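Local coordinates for protein galectin (PDB 6E20) that binds beta-galactoside glycans as a galectin-1-like lectin, probably including those on the envelope glycoprotein of infectious hematopoietic necrosis virus, at residues B[34-37]-B[38-42]; B[46-49]-B[50-54]; B[98-101]-B[102-106]. One frame throughout, in Å; residues are numbered along the deposited sequence.

Contact 1: B[34-37]-B[38-42]; sequences IGHS and PEDIA
Asp40 O is gripped by two successive amides of the opposing arm: His36 N reaches it at 2.9 Å, almost in line with the carbonyl, and Ser37 N adds a weak bond at 3.4 Å. Gly35 joins from the same arm with a CA-H...O contact, its CA 3.5 Å from Asp40 O. Glycine suits this place because a side chain would point straight into the facing strand, onto that oxygen and the backbone of Ile41. In return, Asp40 N donates to Ser37 O at 3.0 Å, coming from well above the carbonyl plane, and so closes a type I turn with Pro38 and Glu39 at its corners. His36 and Ser37 thus both face the single Asp40, a pairing that defines a classic beta bulge in the hairpin linking strand 30-34 to strand 40-47 of the galectin beta-sandwich. Proline fits the first corner of such a turn, since its ring fixes phi near the required value and it has no N-H to satisfy. Ser37 OG stands between its own N and carbonyl carbon (chi1 81°), which brings it within reach of Glu39 N, a bond of 3.1 Å. The His36 and Asp40 side chains run side by side in the same direction, ring and carboxylate planes 63° apart, with Asp40 OD2 at the ring edge, 3.4 Å from His36 CD2. The imidazole is held by Ser114, to which NE2 is hydrogen-bonded, and its ring also meets Tyr117. The buried Ile41 brings CD1 against Ser37 O, and its CG2 lies 3.5 Å from Ile34 O.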
loop_
_atom_site.group_PDB
_atom_site.type_symbol
_atom_site.label_atom_id
_atom_site.label_comp_id
_atom_site.label_asym_id
_atom_site.label_seq_id
_atom_site.Cartn_x
_atom_site.Cartn_y
_atom_site.Cartn_z
ATOM N N ILE B 34 -3.448 12.279 -2.982
ATOM C CA ILE B 34 -3.875 11.416 -4.111
ATOM C C ILE B 34 -3.782 12.241 -5.406
ATOM O O ILE B 34 -4.318 13.391 -5.462
ATOM C CB ILE B 34 -5.279 10.850 -3.865
ATOM C CG1 ILE B 34 -5.385 10.104 -2.528
ATOM C CG2 ILE B 34 -5.709 9.973 -5.035
ATOM C CD1 ILE B 34 -6.826 9.807 -2.118
ATOM N N GLY B 35 -3.099 11.709 -6.419
ATOM C CA GLY B 35 -2.958 12.463 -7.681
ATOM C C GLY B 35 -2.196 11.685 -8.723
ATOM O O GLY B 35 -2.330 10.460 -8.748
ATOM N N HIS B 36 -1.479 12.396 -9.587
ATOM C CA HIS B 36 -0.692 11.827 -10.707
ATOM C C HIS B 36 0.801 11.815 -10.364
ATOM O O HIS B 36 1.499 10.972 -10.881
ATOM C CB HIS B 36 -0.995 12.604 -12.001
ATOM C CG HIS B 36 -2.408 12.457 -12.458
ATOM N ND1 HIS B 36 -2.989 11.225 -12.684
ATOM C CD2 HIS B 36 -3.360 13.375 -12.733
ATOM C CE1 HIS B 36 -4.237 11.391 -13.086
ATOM N NE2 HIS B 36 -4.490 12.699 -13.103
ATOM N N SER B 37 1.285 12.733 -9.534
ATOM C CA SER B 37 2.736 12.965 -9.317
ATOM C C SER B 37 2.911 13.944 -8.169
ATOM O O SER B 37 1.951 14.587 -7.774
ATOM C CB SER B 37 3.372 13.539 -10.561
ATOM O OG SER B 37 3.116 14.935 -10.623
ATOM N N PRO B 38 4.142 14.150 -7.655
ATOM C CA PRO B 38 4.377 15.148 -6.606
ATOM C C PRO B 38 3.932 16.573 -7.007
ATOM O O PRO B 38 3.592 17.355 -6.128
ATOM C CB PRO B 38 5.891 15.032 -6.354
ATOM C CG PRO B 38 6.265 13.637 -6.834
ATOM C CD PRO B 38 5.357 13.402 -8.018
ATOM N N GLU B 39 3.855 16.862 -8.307
ATOM C CA GLU B 39 3.517 18.197 -8.858
ATOM C C GLU B 39 2.052 18.251 -9.294
ATOM O O GLU B 39 1.651 19.313 -9.767
ATOM C CB GLU B 39 4.403 18.538 -10.058
ATOM C CG GLU B 39 5.796 19.006 -9.663
ATOM C CD GLU B 39 6.793 17.901 -9.380
ATOM O OE1 GLU B 39 6.671 16.822 -10.020
ATOM O OE2 GLU B 39 7.689 18.112 -8.515
ATOM N N ASP B 40 1.278 17.178 -9.132
ATOM C CA ASP B 40 -0.132 17.149 -9.590
ATOM C C ASP B 40 -0.930 16.315 -8.588
ATOM O O ASP B 40 -1.022 15.111 -8.777
ATOM C CB ASP B 40 -0.227 16.670 -11.047
ATOM C CG ASP B 40 -1.590 16.842 -11.703
ATOM O OD1 ASP B 40 -2.489 17.392 -11.050
ATOM O OD2 ASP B 40 -1.749 16.417 -12.879
ATOM N N ILE B 41 -1.472 16.959 -7.561
ATOM C CA ILE B 41 -2.227 16.297 -6.458
ATOM C C ILE B 41 -3.677 16.764 -6.545
ATOM O O ILE B 41 -3.908 17.941 -6.325
ATOM C CB ILE B 41 -1.619 16.623 -5.079
ATOM C CG1 ILE B 41 -0.135 16.290 -5.015
ATOM C CG2 ILE B 41 -2.397 15.926 -3.960
ATOM C CD1 ILE B 41 0.162 14.846 -5.298
ATOM N N ALA B 42 -4.601 15.838 -6.775
ATOM C CA ALA B 42 -6.055 16.070 -6.915
ATOM C C ALA B 42 -6.715 16.277 -5.552
ATOM O O ALA B 42 -7.649 17.106 -5.454
ATOM C CB ALA B 42 -6.667 14.892 -7.628
#

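Contact 2: B[46-49]-B[50-54]; sequences NPRF and DAHGD. With GAL (beta-D-galactopyranose), chain D; NDG (2-acetamido-2-deoxy-alpha-D-glucopyranose), chain C.
Arg48 and His52 cross at about a right angle in the galectin carbohydrate site, where strand 40-47 runs out into the loop leading to strand 58-64. The imidazole plane is turned 58° from the guanidinium, and His52 CD2 sits over the centre of one guanidinium face, 3.5 Å from Arg48 CZ. Arginine suits the place because its planar group donates in several directions. The chain is extended from CG to NE, carrying that group out to the sugars. Arg48 NE gives Asn46 OD1 a nearly straight bond of 2.7 Å in the guanidinium plane, though above the Asn46 carbonyl plane, which helps set how the guanidinium is turned. Asn46 ND2 is tied in turn to Phe30 O. Arg48 NH1 and Asp54 OD2, 2.7 Å apart, form a salt bridge whose hydrogen bond is weakly angled, the two planes 39° apart; Asp54 OD1 also pairs with Arg73. A type I' turn from Ala51 to Asp54, with positive phi at His52 and Gly53, sets acid and histidine beside Arg48. His52 also presents a ring face to galactose O2, offset toward the rim. Arg48 NH2 donates to galactose O4 at 2.9 Å on the Asn46 side, and NH1 to O3 of the N-acetylglucosamine at 2.8 Å.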
loop_
_atom_site.group_PDB
_atom_site.type_symbol
_atom_site.label_atom_id
_atom_site.label_comp_id
_atom_site.label_asym_id
_atom_site.label_seq_id
_atom_site.Cartn_x
_atom_site.Cartn_y
_atom_site.Cartn_z
ATOM N N ASN B 46 -5.332 17.003 4.968
ATOM C CA ASN B 46 -4.285 17.397 5.938
ATOM C C ASN B 46 -4.949 17.628 7.288
ATOM O O ASN B 46 -5.260 18.765 7.654
ATOM C CB ASN B 46 -3.474 18.553 5.353
ATOM C CG ASN B 46 -2.377 19.062 6.258
ATOM O OD1 ASN B 46 -2.127 20.264 6.287
ATOM N ND2 ASN B 46 -1.736 18.162 6.987
ATOM N N PRO B 47 -5.221 16.544 8.053
ATOM C CA PRO B 47 -5.564 16.675 9.471
ATOM C C PRO B 47 -4.421 17.368 10.235
ATOM O O PRO B 47 -3.295 16.908 10.177
ATOM C CB PRO B 47 -5.807 15.232 9.914
ATOM C CG PRO B 47 -6.204 14.514 8.629
ATOM C CD PRO B 47 -5.293 15.145 7.592
ATOM N N ARG B 48 -4.742 18.498 10.871
ATOM C CA ARG B 48 -3.815 19.341 11.664
ATOM C C ARG B 48 -4.209 19.287 13.146
ATOM O O ARG B 48 -5.249 19.880 13.518
ATOM C CB ARG B 48 -3.840 20.758 11.083
ATOM C CG ARG B 48 -3.337 20.837 9.642
ATOM C CD ARG B 48 -3.457 22.252 9.093
ATOM N NE ARG B 48 -3.001 22.352 7.709
ATOM C CZ ARG B 48 -2.920 23.485 7.019
ATOM N NH1 ARG B 48 -3.268 24.638 7.562
ATOM N NH2 ARG B 48 -2.479 23.474 5.784
ATOM N N PHE B 49 -3.387 18.632 13.973
ATOM C CA PHE B 49 -3.493 18.711 15.449
ATOM C C PHE B 49 -3.203 20.160 15.832
ATOM O O PHE B 49 -4.029 20.818 16.521
ATOM C CB PHE B 49 -2.524 17.737 16.133
ATOM C CG PHE B 49 -2.862 16.296 15.863
ATOM C CD1 PHE B 49 -3.922 15.697 16.531
ATOM C CD2 PHE B 49 -2.200 15.579 14.873
ATOM C CE1 PHE B 49 -4.288 14.391 16.246
ATOM C CE2 PHE B 49 -2.543 14.267 14.610
ATOM C CZ PHE B 49 -3.606 13.678 15.283
ATOM N N ASP B 50 -2.080 20.658 15.322
ATOM C CA ASP B 50 -1.615 22.042 15.566
ATOM C C ASP B 50 -0.475 22.355 14.595
ATOM O O ASP B 50 0.703 21.999 14.910
ATOM C CB ASP B 50 -1.194 22.190 17.026
ATOM C CG ASP B 50 -1.188 23.617 17.542
ATOM O OD1 ASP B 50 -1.278 24.529 16.729
ATOM O OD2 ASP B 50 -1.121 23.792 18.770
ATOM N N ALA B 51 -0.794 22.977 13.455
ATOM C CA ALA B 51 0.184 23.308 12.392
ATOM C C ALA B 51 -0.426 24.368 11.461
ATOM O O ALA B 51 -1.703 24.338 11.350
ATOM C CB ALA B 51 0.562 22.032 11.677
ATOM N N HIS B 52 0.377 25.293 10.883
ATOM C CA HIS B 52 -0.055 26.306 9.859
ATOM C C HIS B 52 -1.072 27.263 10.510
ATOM O O HIS B 52 -1.856 27.895 9.763
ATOM C CB HIS B 52 -0.526 25.547 8.597
ATOM C CG HIS B 52 0.487 24.538 8.186
ATOM N ND1 HIS B 52 1.804 24.863 7.917
ATOM C CD2 HIS B 52 0.391 23.191 8.072
ATOM C CE1 HIS B 52 2.469 23.754 7.614
ATOM N NE2 HIS B 52 1.625 22.714 7.700
ATOM N N GLY B 53 -1.042 27.368 11.847
ATOM C CA GLY B 53 -1.957 28.210 12.646
ATOM C C GLY B 53 -3.334 27.575 12.846
ATOM O O GLY B 53 -4.205 28.270 13.363
ATOM N N ASP B 54 -3.530 26.309 12.452
ATOM C CA ASP B 54 -4.793 25.551 12.682
ATOM C C ASP B 54 -4.606 24.531 13.808
ATOM O O ASP B 54 -3.569 23.833 13.800
ATOM C CB ASP B 54 -5.243 24.809 11.426
ATOM C CG ASP B 54 -5.704 25.742 10.314
ATOM O OD1 ASP B 54 -6.677 26.475 10.530
ATOM O OD2 ASP B 54 -5.094 25.714 9.239
HETATM C C1 GAL D . -0.345 25.238 3.449
HETATM C C2 GAL D . 0.606 24.194 3.979
HETATM C C3 GAL D . 0.779 23.080 2.951
HETATM C C4 GAL D . -0.593 22.536 2.550
HETATM C C5 GAL D . -1.467 23.705 2.045
HETATM C C6 GAL D . -2.911 23.292 1.667
HETATM O O2 GAL D . 1.851 24.858 4.206
HETATM O O3 GAL D . 1.568 22.050 3.493
HETATM O O4 GAL D . -1.130 21.928 3.726
HETATM O O5 GAL D . -1.576 24.693 3.067
HETATM O O6 GAL D . -3.730 24.447 1.405
HETATM C C1 NDG C . -2.179 30.005 4.776
HETATM C C2 NDG C . -3.012 28.760 5.241
HETATM C C3 NDG C . -2.208 27.510 5.376
HETATM C C4 NDG C . -1.273 27.324 4.192
HETATM C C5 NDG C . -0.352 28.543 4.109
HETATM C C6 NDG C . 0.737 28.403 3.027
HETATM C C7 NDG C . -4.756 29.561 6.518
HETATM C C8 NDG C . -6.061 29.922 7.186
HETATM O O5 NDG C . -1.141 29.706 3.835
HETATM O O3 NDG C . -3.210 26.506 5.495
HETATM O O4 NDG C . -0.518 26.166 4.509
HETATM O O6 NDG C . 0.109 28.109 1.767
HETATM O O7 NDG C . -4.301 30.027 5.648
HETATM N N2 NDG C . -3.755 28.734 6.536
HETATM O O1 NDG C . -1.625 30.687 5.884
#

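Contact 3: B[98-101]-B[102-106]; sequences VTLP and DGSEI
Strands 95-99 and 105-109 run antiparallel here, Val98 and Ile106 forming a hydrogen-bonded pair through Val98 N to Ile106 O at 2.9 Å and Ile106 N to Val98 O at 2.8 Å, both donors lying in the carbonyl plane. Thr99 and Glu105 follow as a non-hydrogen-bonded pair, beyond which Leu100 N donates to Ser104 O at 2.8 Å. On the inner face Val98 and Ile106 meet through their CB atoms, 4.0 Å apart, as suits branched residues packed side by side in a strand pair. Leu100, with CG anti to its own carbonyl carbon (chi1 -68°), sends CD1 at a slant to within 4.0 Å of Ile106 CD1. This apolar face is covered by strands of the other sheet: Leu100 and Ile106 both touch Ile58, while Val98 and Leu100 touch Met45. Thr99 and Glu105 lie on the other face, where the long carboxylate-bearing chain of Glu105 extends outward, as suits an exposed site. At the tip, Gly103 N returns to Leu100 O at 2.9 Å, approaching from above the carbonyl plane. Pro101 and Asp102 occupy the corners of this turn; the first suits proline, whose ring restricts phi, and glycine follows them with the positive phi it readily adopts. Asp102 tucks its carboxylate back over its own backbone (chi1 67°), where OD1 accepts from Ser104 N at 3.1 Å, the donor lying above the carboxylate plane. A type I turn from Leu100 to Gly103, overlapped by an Asx turn at Asp102, thus caps a beta hairpin at the edge of the five-stranded sheet in the galectin sandwich.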
loop_
_atom_site.group_PDB
_atom_site.type_symbol
_atom_site.label_atom_id
_atom_site.label_comp_id
_atom_site.label_asym_id
_atom_site.label_seq_id
_atom_site.Cartn_x
_atom_site.Cartn_y
_atom_site.Cartn_z
ATOM N N VAL B 98 -14.839 11.540 1.596
ATOM C CA VAL B 98 -14.043 10.991 2.721
ATOM C C VAL B 98 -14.999 10.628 3.843
ATOM O O VAL B 98 -15.698 11.529 4.327
ATOM C CB VAL B 98 -12.994 11.995 3.213
ATOM C CG1 VAL B 98 -12.122 11.396 4.306
ATOM C CG2 VAL B 98 -12.172 12.512 2.052
ATOM N N THR B 99 -14.993 9.369 4.245
ATOM C CA THR B 99 -15.667 8.905 5.478
ATOM C C THR B 99 -14.590 8.819 6.564
ATOM O O THR B 99 -13.597 8.081 6.400
ATOM C CB THR B 99 -16.478 7.626 5.225
ATOM O OG1 THR B 99 -17.272 7.844 4.046
ATOM C CG2 THR B 99 -17.331 7.241 6.410
ATOM N N LEU B 100 -14.795 9.585 7.624
ATOM C CA LEU B 100 -13.887 9.671 8.782
ATOM C C LEU B 100 -14.230 8.555 9.755
ATOM O O LEU B 100 -15.306 7.972 9.643
ATOM C CB LEU B 100 -14.097 11.046 9.401
ATOM C CG LEU B 100 -13.606 12.183 8.522
ATOM C CD1 LEU B 100 -13.800 13.509 9.227
ATOM C CD2 LEU B 100 -12.149 11.964 8.149
ATOM N N PRO B 101 -13.332 8.267 10.734
ATOM C CA PRO B 101 -13.542 7.201 11.714
ATOM C C PRO B 101 -14.932 7.254 12.357
ATOM O O PRO B 101 -15.570 6.238 12.432
ATOM C CB PRO B 101 -12.481 7.433 12.799
ATOM C CG PRO B 101 -11.402 8.251 12.124
ATOM C CD PRO B 101 -12.060 8.971 10.958
ATOM N N ASP B 102 -15.376 8.441 12.775
ATOM C CA ASP B 102 -16.652 8.609 13.511
ATOM C C ASP B 102 -17.840 8.612 12.534
ATOM O O ASP B 102 -18.895 9.118 12.920
ATOM C CB ASP B 102 -16.603 9.877 14.368
ATOM C CG ASP B 102 -16.544 11.152 13.546
ATOM O OD1 ASP B 102 -16.536 11.031 12.307
ATOM O OD2 ASP B 102 -16.463 12.249 14.150
ATOM N N GLY B 103 -17.683 8.105 11.308
ATOM C CA GLY B 103 -18.792 7.962 10.338
ATOM C C GLY B 103 -19.162 9.280 9.663
ATOM O O GLY B 103 -19.950 9.252 8.700
ATOM N N SER B 104 -18.604 10.408 10.108
ATOM C CA SER B 104 -18.832 11.737 9.486
ATOM C C SER B 104 -18.139 11.787 8.119
ATOM O O SER B 104 -17.312 10.897 7.842
ATOM C CB SER B 104 -18.353 12.823 10.378
ATOM O OG SER B 104 -16.964 12.670 10.607
ATOM N N GLU B 105 -18.483 12.771 7.286
ATOM C CA GLU B 105 -18.047 12.835 5.859
ATOM C C GLU B 105 -17.479 14.207 5.513
ATOM O O GLU B 105 -17.955 15.208 6.087
ATOM C CB GLU B 105 -19.205 12.603 4.890
ATOM C CG GLU B 105 -19.703 11.187 4.896
ATOM C CD GLU B 105 -20.921 10.963 4.024
ATOM O OE1 GLU B 105 -21.419 11.941 3.400
ATOM O OE2 GLU B 105 -21.337 9.814 3.941
ATOM N N ILE B 106 -16.560 14.234 4.547
ATOM C CA ILE B 106 -16.001 15.459 3.915
ATOM C C ILE B 106 -16.250 15.318 2.419
ATOM O O ILE B 106 -15.938 14.238 1.878
ATOM C CB ILE B 106 -14.490 15.612 4.187
ATOM C CG1 ILE B 106 -14.175 15.640 5.677
ATOM C CG2 ILE B 106 -13.930 16.839 3.473
ATOM C CD1 ILE B 106 -12.691 15.588 5.997
#

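How the contacts relate
From the N terminus, contact 1 comes first and closes the bulged hairpin between strands 30-34 and 40-47. The chain then follows strand 40-47 to its other end, where contact 2 closes the tight turn 51-54 within the loop between strands 40-47 and 58-64; the two centres are about 21 Å apart, with that one strand in common. Contact 3 comes much later, closing the hairpin of strands 95-99 and 105-109 in the other sheet. All three are local and follow in series, none nesting or crossing. Contacts 1 and 3 lie on opposite sides of the chain's centre, and strand 40-47 of the sugar-binding sheet lies against the hairpin of contact 3.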